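Putative bacterial transcription regulation protein (Staphylococcus aureus, PDB 3LUR) is of unproven function but probably acts in transcription regulation as an effector-binding domain that recognises a small-molecule ligand. Local coordinates at residues A[15-20]-A[32-37]; A[52-57]-A[75-80]; A[135-140]-A[149-154]. One frame throughout, in Å; residues are numbered along the deposited sequence.

Contact 1 (A[15-20]-A[32-37]); sequences VGIKET and AGFWQR. With EDO (1,2-ethanediol), chain F.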
ATOM      1  N   VAL A  15      -7.534   8.703   0.987  1.00 11.09           N
ATOM      2  CA  VAL A  15      -8.622   8.936   0.072  1.00  9.65           C
ATOM      3  C   VAL A  15      -8.348   8.051  -1.138  1.00  9.28           C
ATOM      4  O   VAL A  15      -7.265   8.102  -1.730  1.00  7.97           O
ATOM      5  CB  VAL A  15      -8.667  10.409  -0.417  1.00 10.42           C
ATOM      6  CG1 VAL A  15      -9.880  10.651  -1.307  1.00  8.99           C
ATOM      7  CG2 VAL A  15      -8.686  11.424   0.776  1.00  8.75           C
ATOM      8  N   GLY A  16      -9.314   7.254  -1.520  1.00  9.32           N
ATOM      9  CA  GLY A  16      -9.104   6.374  -2.646  1.00  9.57           C
ATOM     10  C   GLY A  16     -10.242   5.437  -2.952  1.00  9.27           C
ATOM     11  O   GLY A  16     -11.406   5.700  -2.600  1.00  9.75           O
ATOM     12  N   ILE A  17      -9.894   4.334  -3.610  1.00  9.22           N
ATOM     13  CA  ILE A  17     -10.855   3.347  -4.055  1.00  9.23           C
ATOM     14  C   ILE A  17     -10.388   1.978  -3.626  1.00  9.68           C
ATOM     15  O   ILE A  17      -9.220   1.635  -3.799  1.00  9.05           O
ATOM     16  CB  ILE A  17     -11.017   3.364  -5.603  1.00  9.64           C
ATOM     17  CG1 ILE A  17     -11.480   4.739  -6.086  1.00 12.05           C
ATOM     18  CG2 ILE A  17     -12.042   2.340  -6.031  1.00  9.12           C
ATOM     19  CD1 ILE A  17     -12.910   5.101  -5.580  1.00 12.73           C
ATOM     20  N   LYS A  18     -11.329   1.182  -3.124  1.00  9.68           N
ATOM     21  CA  LYS A  18     -11.010  -0.129  -2.602  0.50 10.32           C
ATOM     22  C   LYS A  18     -11.677  -1.231  -3.417  1.00  9.89           C
ATOM     23  O   LYS A  18     -12.790  -1.081  -3.873  1.00 10.28           O
ATOM     24  CB  LYS A  18     -11.459  -0.230  -1.131  0.50 10.86           C
ATOM     25  CG  LYS A  18     -11.026  -1.512  -0.436  0.50 11.40           C
ATOM     26  CD  LYS A  18     -11.401  -1.542   1.056  0.50 12.17           C
ATOM     27  CE  LYS A  18     -12.790  -2.078   1.326  0.50 13.25           C
ATOM     28  NZ  LYS A  18     -12.913  -2.491   2.767  0.50 13.43           N
ATOM     29  N   GLU A  19     -10.955  -2.335  -3.596  1.00  9.32           N
ATOM     30  CA  GLU A  19     -11.505  -3.553  -4.218  1.00  9.19           C
ATOM     31  C   GLU A  19     -11.233  -4.682  -3.231  1.00  8.83           C
ATOM     32  O   GLU A  19     -10.211  -4.676  -2.579  1.00  7.46           O
ATOM     33  CB  GLU A  19     -10.886  -3.846  -5.574  1.00  9.53           C
ATOM     34  CG  GLU A  19     -11.446  -2.955  -6.651  1.00 10.76           C
ATOM     35  CD  GLU A  19     -11.078  -3.395  -8.067  1.00 12.83           C
ATOM     36  OE1 GLU A  19     -10.242  -4.322  -8.249  1.00 11.55           O
ATOM     37  OE2 GLU A  19     -11.619  -2.786  -9.000  1.00  9.16           O
ATOM     38  N   THR A  20     -12.170  -5.616  -3.099  1.00  8.92           N
ATOM     39  CA  THR A  20     -12.011  -6.704  -2.158  1.00  9.53           C
ATOM     40  C   THR A  20     -11.947  -7.989  -2.943  1.00 10.51           C
ATOM     41  O   THR A  20     -12.745  -8.215  -3.855  1.00  9.99           O
ATOM     42  CB  THR A  20     -13.159  -6.736  -1.136  1.00  9.33           C
ATOM     43  OG1 THR A  20     -13.192  -5.496  -0.431  1.00  8.56           O
ATOM     44  CG2 THR A  20     -12.995  -7.903  -0.115  1.00  8.53           C
ATOM     45  N   ALA A  32      -2.848  -5.578 -10.618  1.00 14.37           N
ATOM     46  CA  ALA A  32      -2.320  -4.835 -11.760  1.00 14.06           C
ATOM     47  C   ALA A  32      -3.471  -4.258 -12.594  1.00 13.62           C
ATOM     48  O   ALA A  32      -3.433  -3.110 -13.005  1.00 13.11           O
ATOM     49  CB  ALA A  32      -1.434  -5.724 -12.634  1.00 14.45           C
ATOM     50  N   GLY A  33      -4.495  -5.074 -12.821  1.00 13.07           N
ATOM     51  CA  GLY A  33      -5.648  -4.670 -13.580  1.00 12.56           C
ATOM     52  C   GLY A  33      -6.405  -3.530 -12.913  1.00 12.04           C
ATOM     53  O   GLY A  33      -6.950  -2.666 -13.590  1.00 12.48           O
ATOM     54  N   PHE A  34      -6.459  -3.556 -11.585  1.00 10.57           N
ATOM     55  CA  PHE A  34      -7.122  -2.509 -10.831  1.00  9.96           C
ATOM     56  C   PHE A  34      -6.391  -1.188 -11.039  1.00  9.78           C
ATOM     57  O   PHE A  34      -7.033  -0.157 -11.291  1.00  9.14           O
ATOM     58  CB  PHE A  34      -7.204  -2.939  -9.360  1.00  9.34           C
ATOM     59  CG  PHE A  34      -7.802  -1.924  -8.436  1.00  8.89           C
ATOM     60  CD1 PHE A  34      -8.769  -1.041  -8.857  1.00 10.44           C
ATOM     61  CD2 PHE A  34      -7.483  -1.966  -7.076  1.00  8.57           C
ATOM     62  CE1 PHE A  34      -9.329  -0.122  -7.963  1.00 11.09           C
ATOM     63  CE2 PHE A  34      -8.041  -1.083  -6.190  1.00  9.34           C
ATOM     64  CZ  PHE A  34      -8.971  -0.161  -6.623  1.00  9.32           C
ATOM     65  N   TRP A  35      -5.046  -1.209 -10.964  1.00  9.46           N
ATOM     66  CA  TRP A  35      -4.270  -0.015 -11.271  1.00 10.24           C
ATOM     67  C   TRP A  35      -4.519   0.441 -12.713  1.00 10.90           C
ATOM     68  O   TRP A  35      -4.679   1.638 -12.976  1.00 10.29           O
ATOM     69  CB  TRP A  35      -2.761  -0.271 -11.093  1.00 10.64           C
ATOM     70  CG  TRP A  35      -2.298  -0.221  -9.714  1.00 10.30           C
ATOM     71  CD1 TRP A  35      -2.062  -1.274  -8.892  1.00 10.60           C
ATOM     72  CD2 TRP A  35      -1.984   0.952  -8.960  1.00  9.87           C
ATOM     73  NE1 TRP A  35      -1.623  -0.841  -7.683  1.00 12.14           N
ATOM     74  CE2 TRP A  35      -1.548   0.521  -7.693  1.00  9.95           C
ATOM     75  CE3 TRP A  35      -2.032   2.322  -9.230  1.00 11.39           C
ATOM     76  CZ2 TRP A  35      -1.182   1.409  -6.691  1.00 11.23           C
ATOM     77  CZ3 TRP A  35      -1.647   3.202  -8.241  1.00 11.18           C
ATOM     78  CH2 TRP A  35      -1.240   2.738  -6.982  1.00 11.14           C
ATOM     79  N   GLN A  36      -4.547  -0.514 -13.649  1.00 11.15           N
ATOM     80  CA  GLN A  36      -4.769  -0.178 -15.062  1.00 11.95           C
ATOM     81  C   GLN A  36      -6.117   0.547 -15.243  1.00 11.37           C
ATOM     82  O   GLN A  36      -6.204   1.584 -15.928  1.00 11.54           O
ATOM     83  CB  GLN A  36      -4.723  -1.443 -15.942  1.00 12.35           C
ATOM     84  CG  GLN A  36      -4.916  -1.177 -17.425  1.00 15.85           C
ATOM     85  CD  GLN A  36      -4.772  -2.429 -18.305  1.00 19.91           C
ATOM     86  OE1 GLN A  36      -4.561  -3.544 -17.815  1.00 24.45           O
ATOM     87  NE2 GLN A  36      -4.903  -2.239 -19.611  1.00 22.40           N
ATOM     88  N   ARG A  37      -7.159   0.000 -14.636  1.00 10.87           N
ATOM     89  CA  ARG A  37      -8.493   0.603 -14.718  1.00 11.08           C
ATOM     90  C   ARG A  37      -8.515   2.008 -14.093  1.00 10.88           C
ATOM     91  O   ARG A  37      -9.031   2.921 -14.693  1.00 10.34           O
ATOM     92  CB  ARG A  37      -9.553  -0.324 -14.100  1.00 10.68           C
ATOM     93  CG  ARG A  37      -9.807  -1.567 -14.975  1.00 11.82           C
ATOM     94  CD  ARG A  37     -10.808  -2.552 -14.413  1.00 13.20           C
ATOM     95  NE  ARG A  37     -10.258  -3.463 -13.409  1.00 12.66           N
ATOM     96  CZ  ARG A  37     -10.395  -3.340 -12.087  1.00 14.54           C
ATOM     97  NH1 ARG A  37     -11.049  -2.311 -11.547  1.00 13.65           N
ATOM     98  NH2 ARG A  37      -9.877  -4.271 -11.287  1.00 14.71           N
TER
HETATM   99  C1  EDO F 160     -11.328   1.193 -11.199  1.00 24.76           C
HETATM  100  O1  EDO F 160     -12.223   0.354 -11.956  1.00 23.84           O
HETATM  101  C2  EDO F 160     -12.109   1.950 -10.139  1.00 26.54           C
HETATM  102  O2  EDO F 160     -13.259   2.545 -10.739  1.00 28.55           O
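At the surface of the probable effector-binding domain, helix 24-41 packs on strand 5-21, which neighbours strand 70-77 in the closed antiparallel barrel; the short segments run roughly antiparallel, at 146°, with E19 facing F34 and R37. The methylene of the acid comes over the face of the F34 ring as a CH-pi contact, CG of E19 lying 3.7 Å from the ring centroid and almost on the ring normal. Beyond it the carboxylate lies stacked on the same ring, the planes 10° apart; glutamate suits the place because its methylenes can cover a ring while its carboxylate meets an arginine. R37 takes the carboxylate end-on, nearly coplanar with it: R37 NH1 reaches E19 OE2 at 2.7 Å and R37 NH2 reaches E19 OE1 at 3.1 Å, the latter almost straight and on the syn lone pair. This two-pronged salt bridge fixes the rotation of the carboxylate, and a further bond to E19 OE1 comes from the hydroxyl of Y21. F34 gets to the strand because CG stands opposite its backbone N (chi1 177°), which carries the ring away from the helix. The ring also touches Y72 and I74 of strand 70-77, so a large flat side chain fills the space between helix and sheet. At its edge lies the carbonyl of I17, with I17 O 3.4 Å from F34 CZ, while the branch atom I17 CG2 approaches the same F34 CZ at 4.0 Å. An ethanediol, probably from the crystallisation liquor and also hydrogen-bonded to E41, accepts at its O1 from R37 NH1 at 2.9 Å.

Contact 2 (A[52-57]-A[75-80]); sequences NGDLAG and AVTGDN. With EDO (1,2-ethanediol), chain I.
An Asx turn opening at N52 binds the loop between helix 43-50 and strand 58-64 to the end of strand 70-77, with T77 as its chief partner. The hydrogen bonds come first. N52 N donates to T77 O at 2.8 Å, while the N52 side chain turns back over its own backbone (chi1 72°) and uses both ends of its amide. Its OD1 accepts from two donors on opposite faces of the amide plane: T77 OG1 at 2.9 Å, and D54 N, the bond that defines the turn. Its ND2 gives a nearly straight bond to D79 OD1 at 3.0 Å, lying in the amide plane of N52 but meeting the carboxylate from above. Asparagine suits this place because one flat group offers an acceptor and a donor. T77 OG1 is equally versatile, for it donates to N52 OD1 and accepts from L55 N at 3.2 Å. G53, with positive phi, lets the chain turn between them.

Apolar contact is left to the other branch of the threonine: T77 CG2 packs against L55 CD1 at 3.8 Å, and L55 continues onto L9 and L12 of strand 5-21 and onto F135 and L137.

Water completes the junction. One molecule lies between D54 OD2 and G78 O, and another binds the carbonyls of L55 and G57 while accepting from the backbone of T77, with T77 N 2.9 Å from its oxygen.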
ATOM      1  N   ASN A  52      -1.910  15.309  -0.311  1.00 14.58           N
ATOM      2  CA  ASN A  52      -1.412  16.402   0.541  1.00 15.66           C
ATOM      3  C   ASN A  52       0.049  16.267   0.925  1.00 16.21           C
ATOM      4  O   ASN A  52       0.522  17.030   1.723  1.00 16.41           O
ATOM      5  CB  ASN A  52      -2.276  16.557   1.806  1.00 15.15           C
ATOM      6  CG  ASN A  52      -2.084  15.433   2.804  1.00 14.63           C
ATOM      7  OD1 ASN A  52      -1.313  14.501   2.573  1.00 12.94           O
ATOM      8  ND2 ASN A  52      -2.788  15.514   3.924  1.00 12.62           N
ATOM      9  N   GLY A  53       0.731  15.249   0.403  1.00 17.01           N
ATOM     10  CA  GLY A  53       2.153  15.045   0.681  1.00 17.85           C
ATOM     11  C   GLY A  53       2.540  14.348   1.989  1.00 18.12           C
ATOM     12  O   GLY A  53       3.724  14.129   2.219  1.00 18.38           O
ATOM     13  N   ASP A  54       1.574  13.968   2.830  1.00 17.74           N
ATOM     14  CA  ASP A  54       1.894  13.269   4.091  1.00 17.87           C
ATOM     15  C   ASP A  54       2.755  12.057   3.813  1.00 17.96           C
ATOM     16  O   ASP A  54       3.620  11.716   4.621  1.00 17.86           O
ATOM     17  CB  ASP A  54       0.639  12.831   4.840  1.00 17.87           C
ATOM     18  CG  ASP A  54      -0.031  13.971   5.563  1.00 17.95           C
ATOM     19  OD1 ASP A  54       0.628  14.990   5.822  1.00 21.19           O
ATOM     20  OD2 ASP A  54      -1.213  13.841   5.912  1.00 16.88           O
ATOM     21  N   LEU A  55       2.432  11.347   2.727  1.00 17.60           N
ATOM     22  CA  LEU A  55       3.282  10.283   2.190  1.00 17.64           C
ATOM     23  C   LEU A  55       3.588  10.683   0.752  1.00 17.63           C
ATOM     24  O   LEU A  55       2.685  11.069  -0.002  1.00 16.75           O
ATOM     25  CB  LEU A  55       2.612   8.918   2.239  1.00 17.33           C
ATOM     26  CG  LEU A  55       2.528   8.319   3.646  1.00 16.65           C
ATOM     27  CD1 LEU A  55       1.664   7.104   3.670  1.00 16.05           C
ATOM     28  CD2 LEU A  55       3.949   8.009   4.176  1.00 17.38           C
ATOM     29  N   ALA A  56       4.865  10.618   0.385  1.00 18.00           N
ATOM     30  CA  ALA A  56       5.313  11.055  -0.948  1.00 18.32           C
ATOM     31  C   ALA A  56       5.139   9.943  -1.966  1.00 18.25           C
ATOM     32  O   ALA A  56       6.070   9.212  -2.293  1.00 20.01           O
ATOM     33  CB  ALA A  56       6.780  11.515  -0.905  1.00 18.73           C
ATOM     34  N   GLY A  57       3.944   9.822  -2.481  1.00 16.82           N
ATOM     35  CA  GLY A  57       3.673   8.855  -3.495  1.00 16.01           C
ATOM     36  C   GLY A  57       2.229   8.450  -3.402  1.00 14.67           C
ATOM     37  O   GLY A  57       1.423   9.092  -2.704  1.00 15.47           O
ATOM     38  N   ALA A  75      -4.813   4.689  -3.058  1.00  9.05           N
ATOM     39  CA  ALA A  75      -5.133   5.861  -2.283  1.00  9.13           C
ATOM     40  C   ALA A  75      -3.970   6.821  -2.133  1.00  9.15           C
ATOM     41  O   ALA A  75      -2.788   6.463  -2.320  1.00  9.27           O
ATOM     42  CB  ALA A  75      -5.555   5.402  -0.878  1.00  9.37           C
ATOM     43  N   VAL A  76      -4.319   8.032  -1.740  1.00  9.19           N
ATOM     44  CA  VAL A  76      -3.332   9.057  -1.412  0.67  9.24           C
ATOM     45  C   VAL A  76      -3.657   9.608  -0.037  1.00  9.79           C
ATOM     46  O   VAL A  76      -4.804   9.552   0.412  1.00 10.62           O
ATOM     47  CB  VAL A  76      -3.318  10.242  -2.411  0.67  9.45           C
ATOM     48  CG1 VAL A  76      -2.954   9.766  -3.807  0.67  8.04           C
ATOM     49  CG2 VAL A  76      -4.668  11.003  -2.422  0.67  8.39           C
ATOM     50  N   THR A  77      -2.643  10.146   0.634  1.00 10.11           N
ATOM     51  CA  THR A  77      -2.870  10.824   1.898  1.00 10.47           C
ATOM     52  C   THR A  77      -3.464  12.164   1.548  1.00 11.25           C
ATOM     53  O   THR A  77      -2.942  12.902   0.678  1.00 11.81           O
ATOM     54  CB  THR A  77      -1.601  11.037   2.682  1.00 10.29           C
ATOM     55  OG1 THR A  77      -0.661  11.753   1.876  1.00  9.07           O
ATOM     56  CG2 THR A  77      -1.019   9.722   3.137  1.00 10.39           C
ATOM     57  N   GLY A  78      -4.591  12.479   2.185  1.00 12.22           N
ATOM     58  CA  GLY A  78      -5.291  13.725   1.928  1.00 12.64           C
ATOM     59  C   GLY A  78      -5.853  14.369   3.168  1.00 12.75           C
ATOM     60  O   GLY A  78      -5.767  13.815   4.263  1.00 12.63           O
ATOM     61  N   ASP A  79      -6.412  15.561   2.989  1.00 13.21           N
ATOM     62  CA  ASP A  79      -7.074  16.285   4.073  1.00 14.11           C
ATOM     63  C   ASP A  79      -8.526  15.853   4.144  1.00 15.57           C
ATOM     64  O   ASP A  79      -9.092  15.450   3.137  1.00 15.32           O
ATOM     65  CB  ASP A  79      -7.026  17.795   3.825  1.00 13.61           C
ATOM     66  CG  ASP A  79      -5.600  18.348   3.823  1.00 13.87           C
ATOM     67  OD1 ASP A  79      -4.714  17.712   4.427  1.00 11.17           O
ATOM     68  OD2 ASP A  79      -5.386  19.421   3.240  1.00 16.37           O
ATOM     69  N   ASN A  80      -9.110  15.904   5.341  1.00 17.03           N
ATOM     70  CA  ASN A  80     -10.506  15.524   5.451  0.50 17.74           C
ATOM     71  C   ASN A  80     -11.424  16.722   5.225  1.00 18.60           C
ATOM     72  O   ASN A  80     -11.123  17.852   5.597  1.00 18.79           O
ATOM     73  CB  ASN A  80     -10.812  14.804   6.763  0.50 17.82           C
ATOM     74  CG  ASN A  80     -12.121  14.035   6.696  0.50 17.16           C
ATOM     75  OD1 ASN A  80     -12.719  13.923   5.632  0.50 16.63           O
ATOM     76  ND2 ASN A  80     -12.562  13.504   7.820  0.50 17.19           N
TER
HETATM   77  C1  EDO I 163       8.447   6.285  -1.779  1.00 29.10           C
HETATM   78  O1  EDO I 163       9.578   6.111  -2.611  1.00 27.21           O
HETATM   79  C2  EDO I 163       8.587   7.598  -1.034  1.00 28.72           C
HETATM   80  O2  EDO I 163       8.479   8.674  -1.944  1.00 29.70           O
HETATM   81  O   HOH W   1      -3.607  12.646   5.985  1.00 15.93           O
HETATM   82  O   HOH W   2       0.016   9.852  -0.388  1.00 11.24           O

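Contact 3 (A[135-140]-A[149-154]); sequences FELYQD and ITEIWM. With EDO (1,2-ethanediol), chain E; EDO (1,2-ethanediol), chain H.
F135 and W153 lie side by side across two antiparallel strands, their rings in an offset stack: the F135 ring and the five-membered ring of W153 have centroids 4.3 Å apart and planes at 16°. The closest carbons, F135 CE2 and W153 CG, are 3.3 Å apart, and W153 CB sits over the centre of the F135 ring. With CG between the backbone N and the carbonyl carbon (chi1 60°), the F135 ring swings across toward W153. L137 follows on the same face, its CD2 close to both the indole and E151 OE1. W153 NE1 donates to E151 OE1 at 2.9 Å, a bond that steadies the ring's rotation. On the other face T150 CG2 lies 3.5 Å from Y138 CE1, and OE1 of the buried E136 is hydrogen-bonded to the hydroxyls of both Y138 and Y72.

F135 with W153 and L137 with E151 are hydrogen-bonded backbone pairs; the bond from W153 N to F135 O measures 2.8 Å. Past the last pairs Q139 NE2 reaches I149 O at 3.1 Å, and a water spans L137 O, Q139 N and I149 O. Further out, L59 and L61 back F135, Y97 meets W153 edge-to-face, and V110 of helix 108-124 covers Y138 and T150. Such pairing is that of an antiparallel beta hairpin, here one wall of the closed six-stranded barrel.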
ATOM      1  N   PHE A 135       1.182  -1.315   3.334  1.00 11.73           N
ATOM      2  CA  PHE A 135       1.100  -0.698   2.013  1.00 11.88           C
ATOM      3  C   PHE A 135       2.365  -0.655   1.200  1.00 11.83           C
ATOM      4  O   PHE A 135       3.475  -0.694   1.725  1.00 11.79           O
ATOM      5  CB  PHE A 135       0.471   0.716   2.123  1.00 11.90           C
ATOM      6  CG  PHE A 135       1.224   1.693   3.003  1.00 11.73           C
ATOM      7  CD1 PHE A 135       0.940   1.793   4.354  1.00 11.91           C
ATOM      8  CD2 PHE A 135       2.175   2.561   2.452  1.00 11.48           C
ATOM      9  CE1 PHE A 135       1.597   2.707   5.152  1.00 13.17           C
ATOM     10  CE2 PHE A 135       2.827   3.494   3.240  1.00 14.18           C
ATOM     11  CZ  PHE A 135       2.556   3.558   4.599  1.00 12.08           C
ATOM     12  N   GLU A 136       2.149  -0.555  -0.109  1.00 11.49           N
ATOM     13  CA  GLU A 136       3.175  -0.284  -1.082  1.00 11.56           C
ATOM     14  C   GLU A 136       3.084   1.216  -1.315  1.00 11.39           C
ATOM     15  O   GLU A 136       1.987   1.754  -1.433  1.00 10.88           O
ATOM     16  CB  GLU A 136       2.840  -1.022  -2.386  1.00 11.69           C
ATOM     17  CG  GLU A 136       2.687  -2.507  -2.215  1.00 13.02           C
ATOM     18  CD  GLU A 136       1.737  -3.152  -3.208  1.00 16.57           C
ATOM     19  OE1 GLU A 136       1.292  -2.520  -4.189  1.00 15.82           O
ATOM     20  OE2 GLU A 136       1.434  -4.320  -2.994  1.00 17.54           O
ATOM     21  N   LEU A 137       4.210   1.887  -1.408  1.00 11.14           N
ATOM     22  CA  LEU A 137       4.202   3.312  -1.663  1.00 11.29           C
ATOM     23  C   LEU A 137       5.006   3.560  -2.930  1.00 11.36           C
ATOM     24  O   LEU A 137       6.216   3.207  -3.019  1.00 11.33           O
ATOM     25  CB  LEU A 137       4.758   4.085  -0.471  1.00 11.03           C
ATOM     26  CG  LEU A 137       4.799   5.619  -0.583  1.00 11.63           C
ATOM     27  CD1 LEU A 137       3.353   6.196  -0.665  1.00 13.52           C
ATOM     28  CD2 LEU A 137       5.599   6.266   0.548  1.00 13.43           C
ATOM     29  N   TYR A 138       4.339   4.190  -3.899  1.00 11.38           N
ATOM     30  CA  TYR A 138       4.903   4.442  -5.248  1.00 10.47           C
ATOM     31  C   TYR A 138       5.208   5.912  -5.537  1.00 10.88           C
ATOM     32  O   TYR A 138       4.312   6.728  -5.674  1.00 10.48           O
ATOM     33  CB  TYR A 138       3.927   3.934  -6.308  1.00 11.09           C
ATOM     34  CG  TYR A 138       3.647   2.452  -6.234  1.00 10.72           C
ATOM     35  CD1 TYR A 138       4.504   1.541  -6.819  1.00 11.50           C
ATOM     36  CD2 TYR A 138       2.526   1.962  -5.584  1.00 10.36           C
ATOM     37  CE1 TYR A 138       4.251   0.192  -6.753  1.00 11.66           C
ATOM     38  CE2 TYR A 138       2.269   0.637  -5.504  1.00 11.23           C
ATOM     39  CZ  TYR A 138       3.147  -0.258  -6.078  1.00 11.81           C
ATOM     40  OH  TYR A 138       2.889  -1.607  -5.986  1.00 11.93           O
ATOM     41  N   GLN A 139       6.493   6.228  -5.599  1.00 10.10           N
ATOM     42  CA  GLN A 139       6.977   7.523  -6.006  1.00 10.86           C
ATOM     43  C   GLN A 139       6.827   7.619  -7.508  1.00 10.10           C
ATOM     44  O   GLN A 139       6.615   6.585  -8.193  1.00  9.32           O
ATOM     45  CB  GLN A 139       8.459   7.659  -5.650  1.00 11.68           C
ATOM     46  CG  GLN A 139       9.361   6.631  -6.355  1.00 13.43           C
ATOM     47  CD  GLN A 139      10.810   6.756  -5.956  1.00 14.52           C
ATOM     48  OE1 GLN A 139      11.375   7.830  -6.003  1.00 14.99           O
ATOM     49  NE2 GLN A 139      11.415   5.642  -5.550  1.00 13.12           N
ATOM     50  N   ASP A 140       6.934   8.838  -8.024  1.00  9.36           N
ATOM     51  CA  ASP A 140       6.910   9.031  -9.436  1.00  9.05           C
ATOM     52  C   ASP A 140       8.231   8.481  -9.978  1.00  8.43           C
ATOM     53  O   ASP A 140       9.250   8.444  -9.267  1.00  8.65           O
ATOM     54  CB  ASP A 140       6.752  10.503  -9.783  1.00  8.64           C
ATOM     55  CG  ASP A 140       6.283  10.721 -11.200  1.00  9.59           C
ATOM     56  OD1 ASP A 140       5.895   9.746 -11.887  1.00 11.94           O
ATOM     57  OD2 ASP A 140       6.247  11.885 -11.618  1.00  8.24           O
ATOM     58  N   ILE A 149      12.174   1.821  -7.527  1.00  9.50           N
ATOM     59  CA  ILE A 149      12.039   1.461  -6.107  1.00  9.80           C
ATOM     60  C   ILE A 149      10.660   1.725  -5.557  1.00 10.37           C
ATOM     61  O   ILE A 149      10.150   2.844  -5.632  1.00  9.15           O
ATOM     62  CB  ILE A 149      13.074   2.208  -5.236  1.00 10.39           C
ATOM     63  CG1 ILE A 149      14.476   1.713  -5.586  1.00 12.30           C
ATOM     64  CG2 ILE A 149      12.788   1.945  -3.708  1.00 11.11           C
ATOM     65  CD1 ILE A 149      15.593   2.592  -5.026  1.00 14.87           C
ATOM     66  N   THR A 150      10.060   0.669  -4.994  1.00 10.82           N
ATOM     67  CA  THR A 150       8.772   0.724  -4.331  1.00 10.83           C
ATOM     68  C   THR A 150       9.051   0.477  -2.845  1.00 11.54           C
ATOM     69  O   THR A 150       9.823  -0.427  -2.506  1.00 11.98           O
ATOM     70  CB  THR A 150       7.816  -0.423  -4.821  1.00 10.64           C
ATOM     71  OG1 THR A 150       7.577  -0.289  -6.217  1.00 11.24           O
ATOM     72  CG2 THR A 150       6.480  -0.389  -4.081  1.00 10.54           C
ATOM     73  N   GLU A 151       8.442   1.258  -1.972  1.00 11.19           N
ATOM     74  CA  GLU A 151       8.566   1.002  -0.546  1.00 12.01           C
ATOM     75  C   GLU A 151       7.448   0.135  -0.076  1.00 11.86           C
ATOM     76  O   GLU A 151       6.303   0.291  -0.494  1.00 12.16           O
ATOM     77  CB  GLU A 151       8.584   2.292   0.257  1.00 12.30           C
ATOM     78  CG  GLU A 151       9.800   3.125   0.036  1.00 13.71           C
ATOM     79  CD  GLU A 151       9.833   4.372   0.907  1.00 15.45           C
ATOM     80  OE1 GLU A 151       8.786   4.765   1.462  1.00 11.51           O
ATOM     81  OE2 GLU A 151      10.914   4.997   0.969  1.00 17.18           O
ATOM     82  N   ILE A 152       7.763  -0.768   0.837  1.00 11.77           N
ATOM     83  CA  ILE A 152       6.754  -1.637   1.431  1.00 11.55           C
ATOM     84  C   ILE A 152       6.765  -1.334   2.943  1.00 11.50           C
ATOM     85  O   ILE A 152       7.786  -1.516   3.622  1.00 11.99           O
ATOM     86  CB  ILE A 152       7.035  -3.131   1.162  1.00 11.67           C
ATOM     87  CG1 ILE A 152       6.736  -3.467  -0.303  1.00 12.36           C
ATOM     88  CG2 ILE A 152       6.168  -4.033   2.096  1.00 10.67           C
ATOM     89  CD1 ILE A 152       7.206  -4.865  -0.755  1.00 13.96           C
ATOM     90  N   TRP A 153       5.629  -0.902   3.448  1.00 11.28           N
ATOM     91  CA  TRP A 153       5.500  -0.473   4.838  1.00 10.86           C
ATOM     92  C   TRP A 153       4.665  -1.478   5.581  1.00 10.97           C
ATOM     93  O   TRP A 153       3.464  -1.590   5.334  1.00 11.31           O
ATOM     94  CB  TRP A 153       4.805   0.878   4.885  1.00 10.53           C
ATOM     95  CG  TRP A 153       5.581   2.023   4.372  1.00 10.86           C
ATOM     96  CD1 TRP A 153       6.005   2.235   3.090  1.00 10.63           C
ATOM     97  CD2 TRP A 153       5.955   3.184   5.115  1.00  9.56           C
ATOM     98  NE1 TRP A 153       6.672   3.435   3.004  1.00 11.12           N
ATOM     99  CE2 TRP A 153       6.637   4.049   4.228  1.00 11.34           C
ATOM    100  CE3 TRP A 153       5.794   3.566   6.438  1.00 10.64           C
ATOM    101  CZ2 TRP A 153       7.175   5.281   4.642  1.00 11.31           C
ATOM    102  CZ3 TRP A 153       6.304   4.798   6.849  1.00  9.85           C
ATOM    103  CH2 TRP A 153       6.985   5.640   5.944  1.00 11.18           C
HETATM  104  N   MSE A 154       5.283  -2.138   6.550  1.00 10.63           N
HETATM  105  CA  MSE A 154       4.641  -3.174   7.334  0.75 10.42           C
HETATM  106  C   MSE A 154       4.552  -2.704   8.786  1.00 10.52           C
HETATM  107  O   MSE A 154       5.578  -2.406   9.409  1.00 10.59           O
HETATM  108  CB  MSE A 154       5.472  -4.465   7.297  0.75  9.81           C
HETATM  109  CG  MSE A 154       5.813  -4.921   5.935  0.75  9.25           C
HETATM  110 SE   MSE A 154       4.231  -5.382   4.862  0.56  8.18          SE
HETATM  111  CE  MSE A 154       3.517  -6.818   5.869  0.75  8.46           C
TER
HETATM  112  C1  EDO E 159       7.816  11.128  -4.978  1.00 21.61           C
HETATM  113  O1  EDO E 159       7.616  11.068  -6.406  1.00 19.22           O
HETATM  114  C2  EDO E 159       9.138  11.833  -4.691  1.00 24.16           C
HETATM  115  O2  EDO E 159      10.275  11.067  -5.165  1.00 22.07           O
HETATM  116  C1  EDO H 162       3.550  10.206  -8.221  1.00 43.51           C
HETATM  117  O1  EDO H 162       3.278   8.905  -7.665  1.00 42.97           O
HETATM  118  C2  EDO H 162       4.307  11.060  -7.195  1.00 43.89           C
HETATM  119  O2  EDO H 162       3.449  11.450  -6.117  1.00 44.75           O
HETATM  120  O   HOH W   3       8.335   4.334  -4.267  1.00 14.12           O

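How the contacts relate
All three contacts draw on the same closed antiparallel sheet, but at different depths. Contact 3 is the buried one, a strand-to-strand pairing whose side chains are mostly buried on both faces of the sheet; contact 1 is a surface contact of helix on strand, held by a salt bridge and a ring-face contact; contact 2 is partly buried, a loop tied by backbone, side-chain and water bonds. Contacts 1 and 2 lie on neighbouring strands, 5-21 and 70-77, where V15 N probably bonds to V76 O at 2.9 Å. Contacts 2 and 3 meet through L55, whose CD1 packs against F135 CZ at 3.8 Å. Between contacts 1 and 3, the rings of W35 and Y138 meet with planes at about 75°.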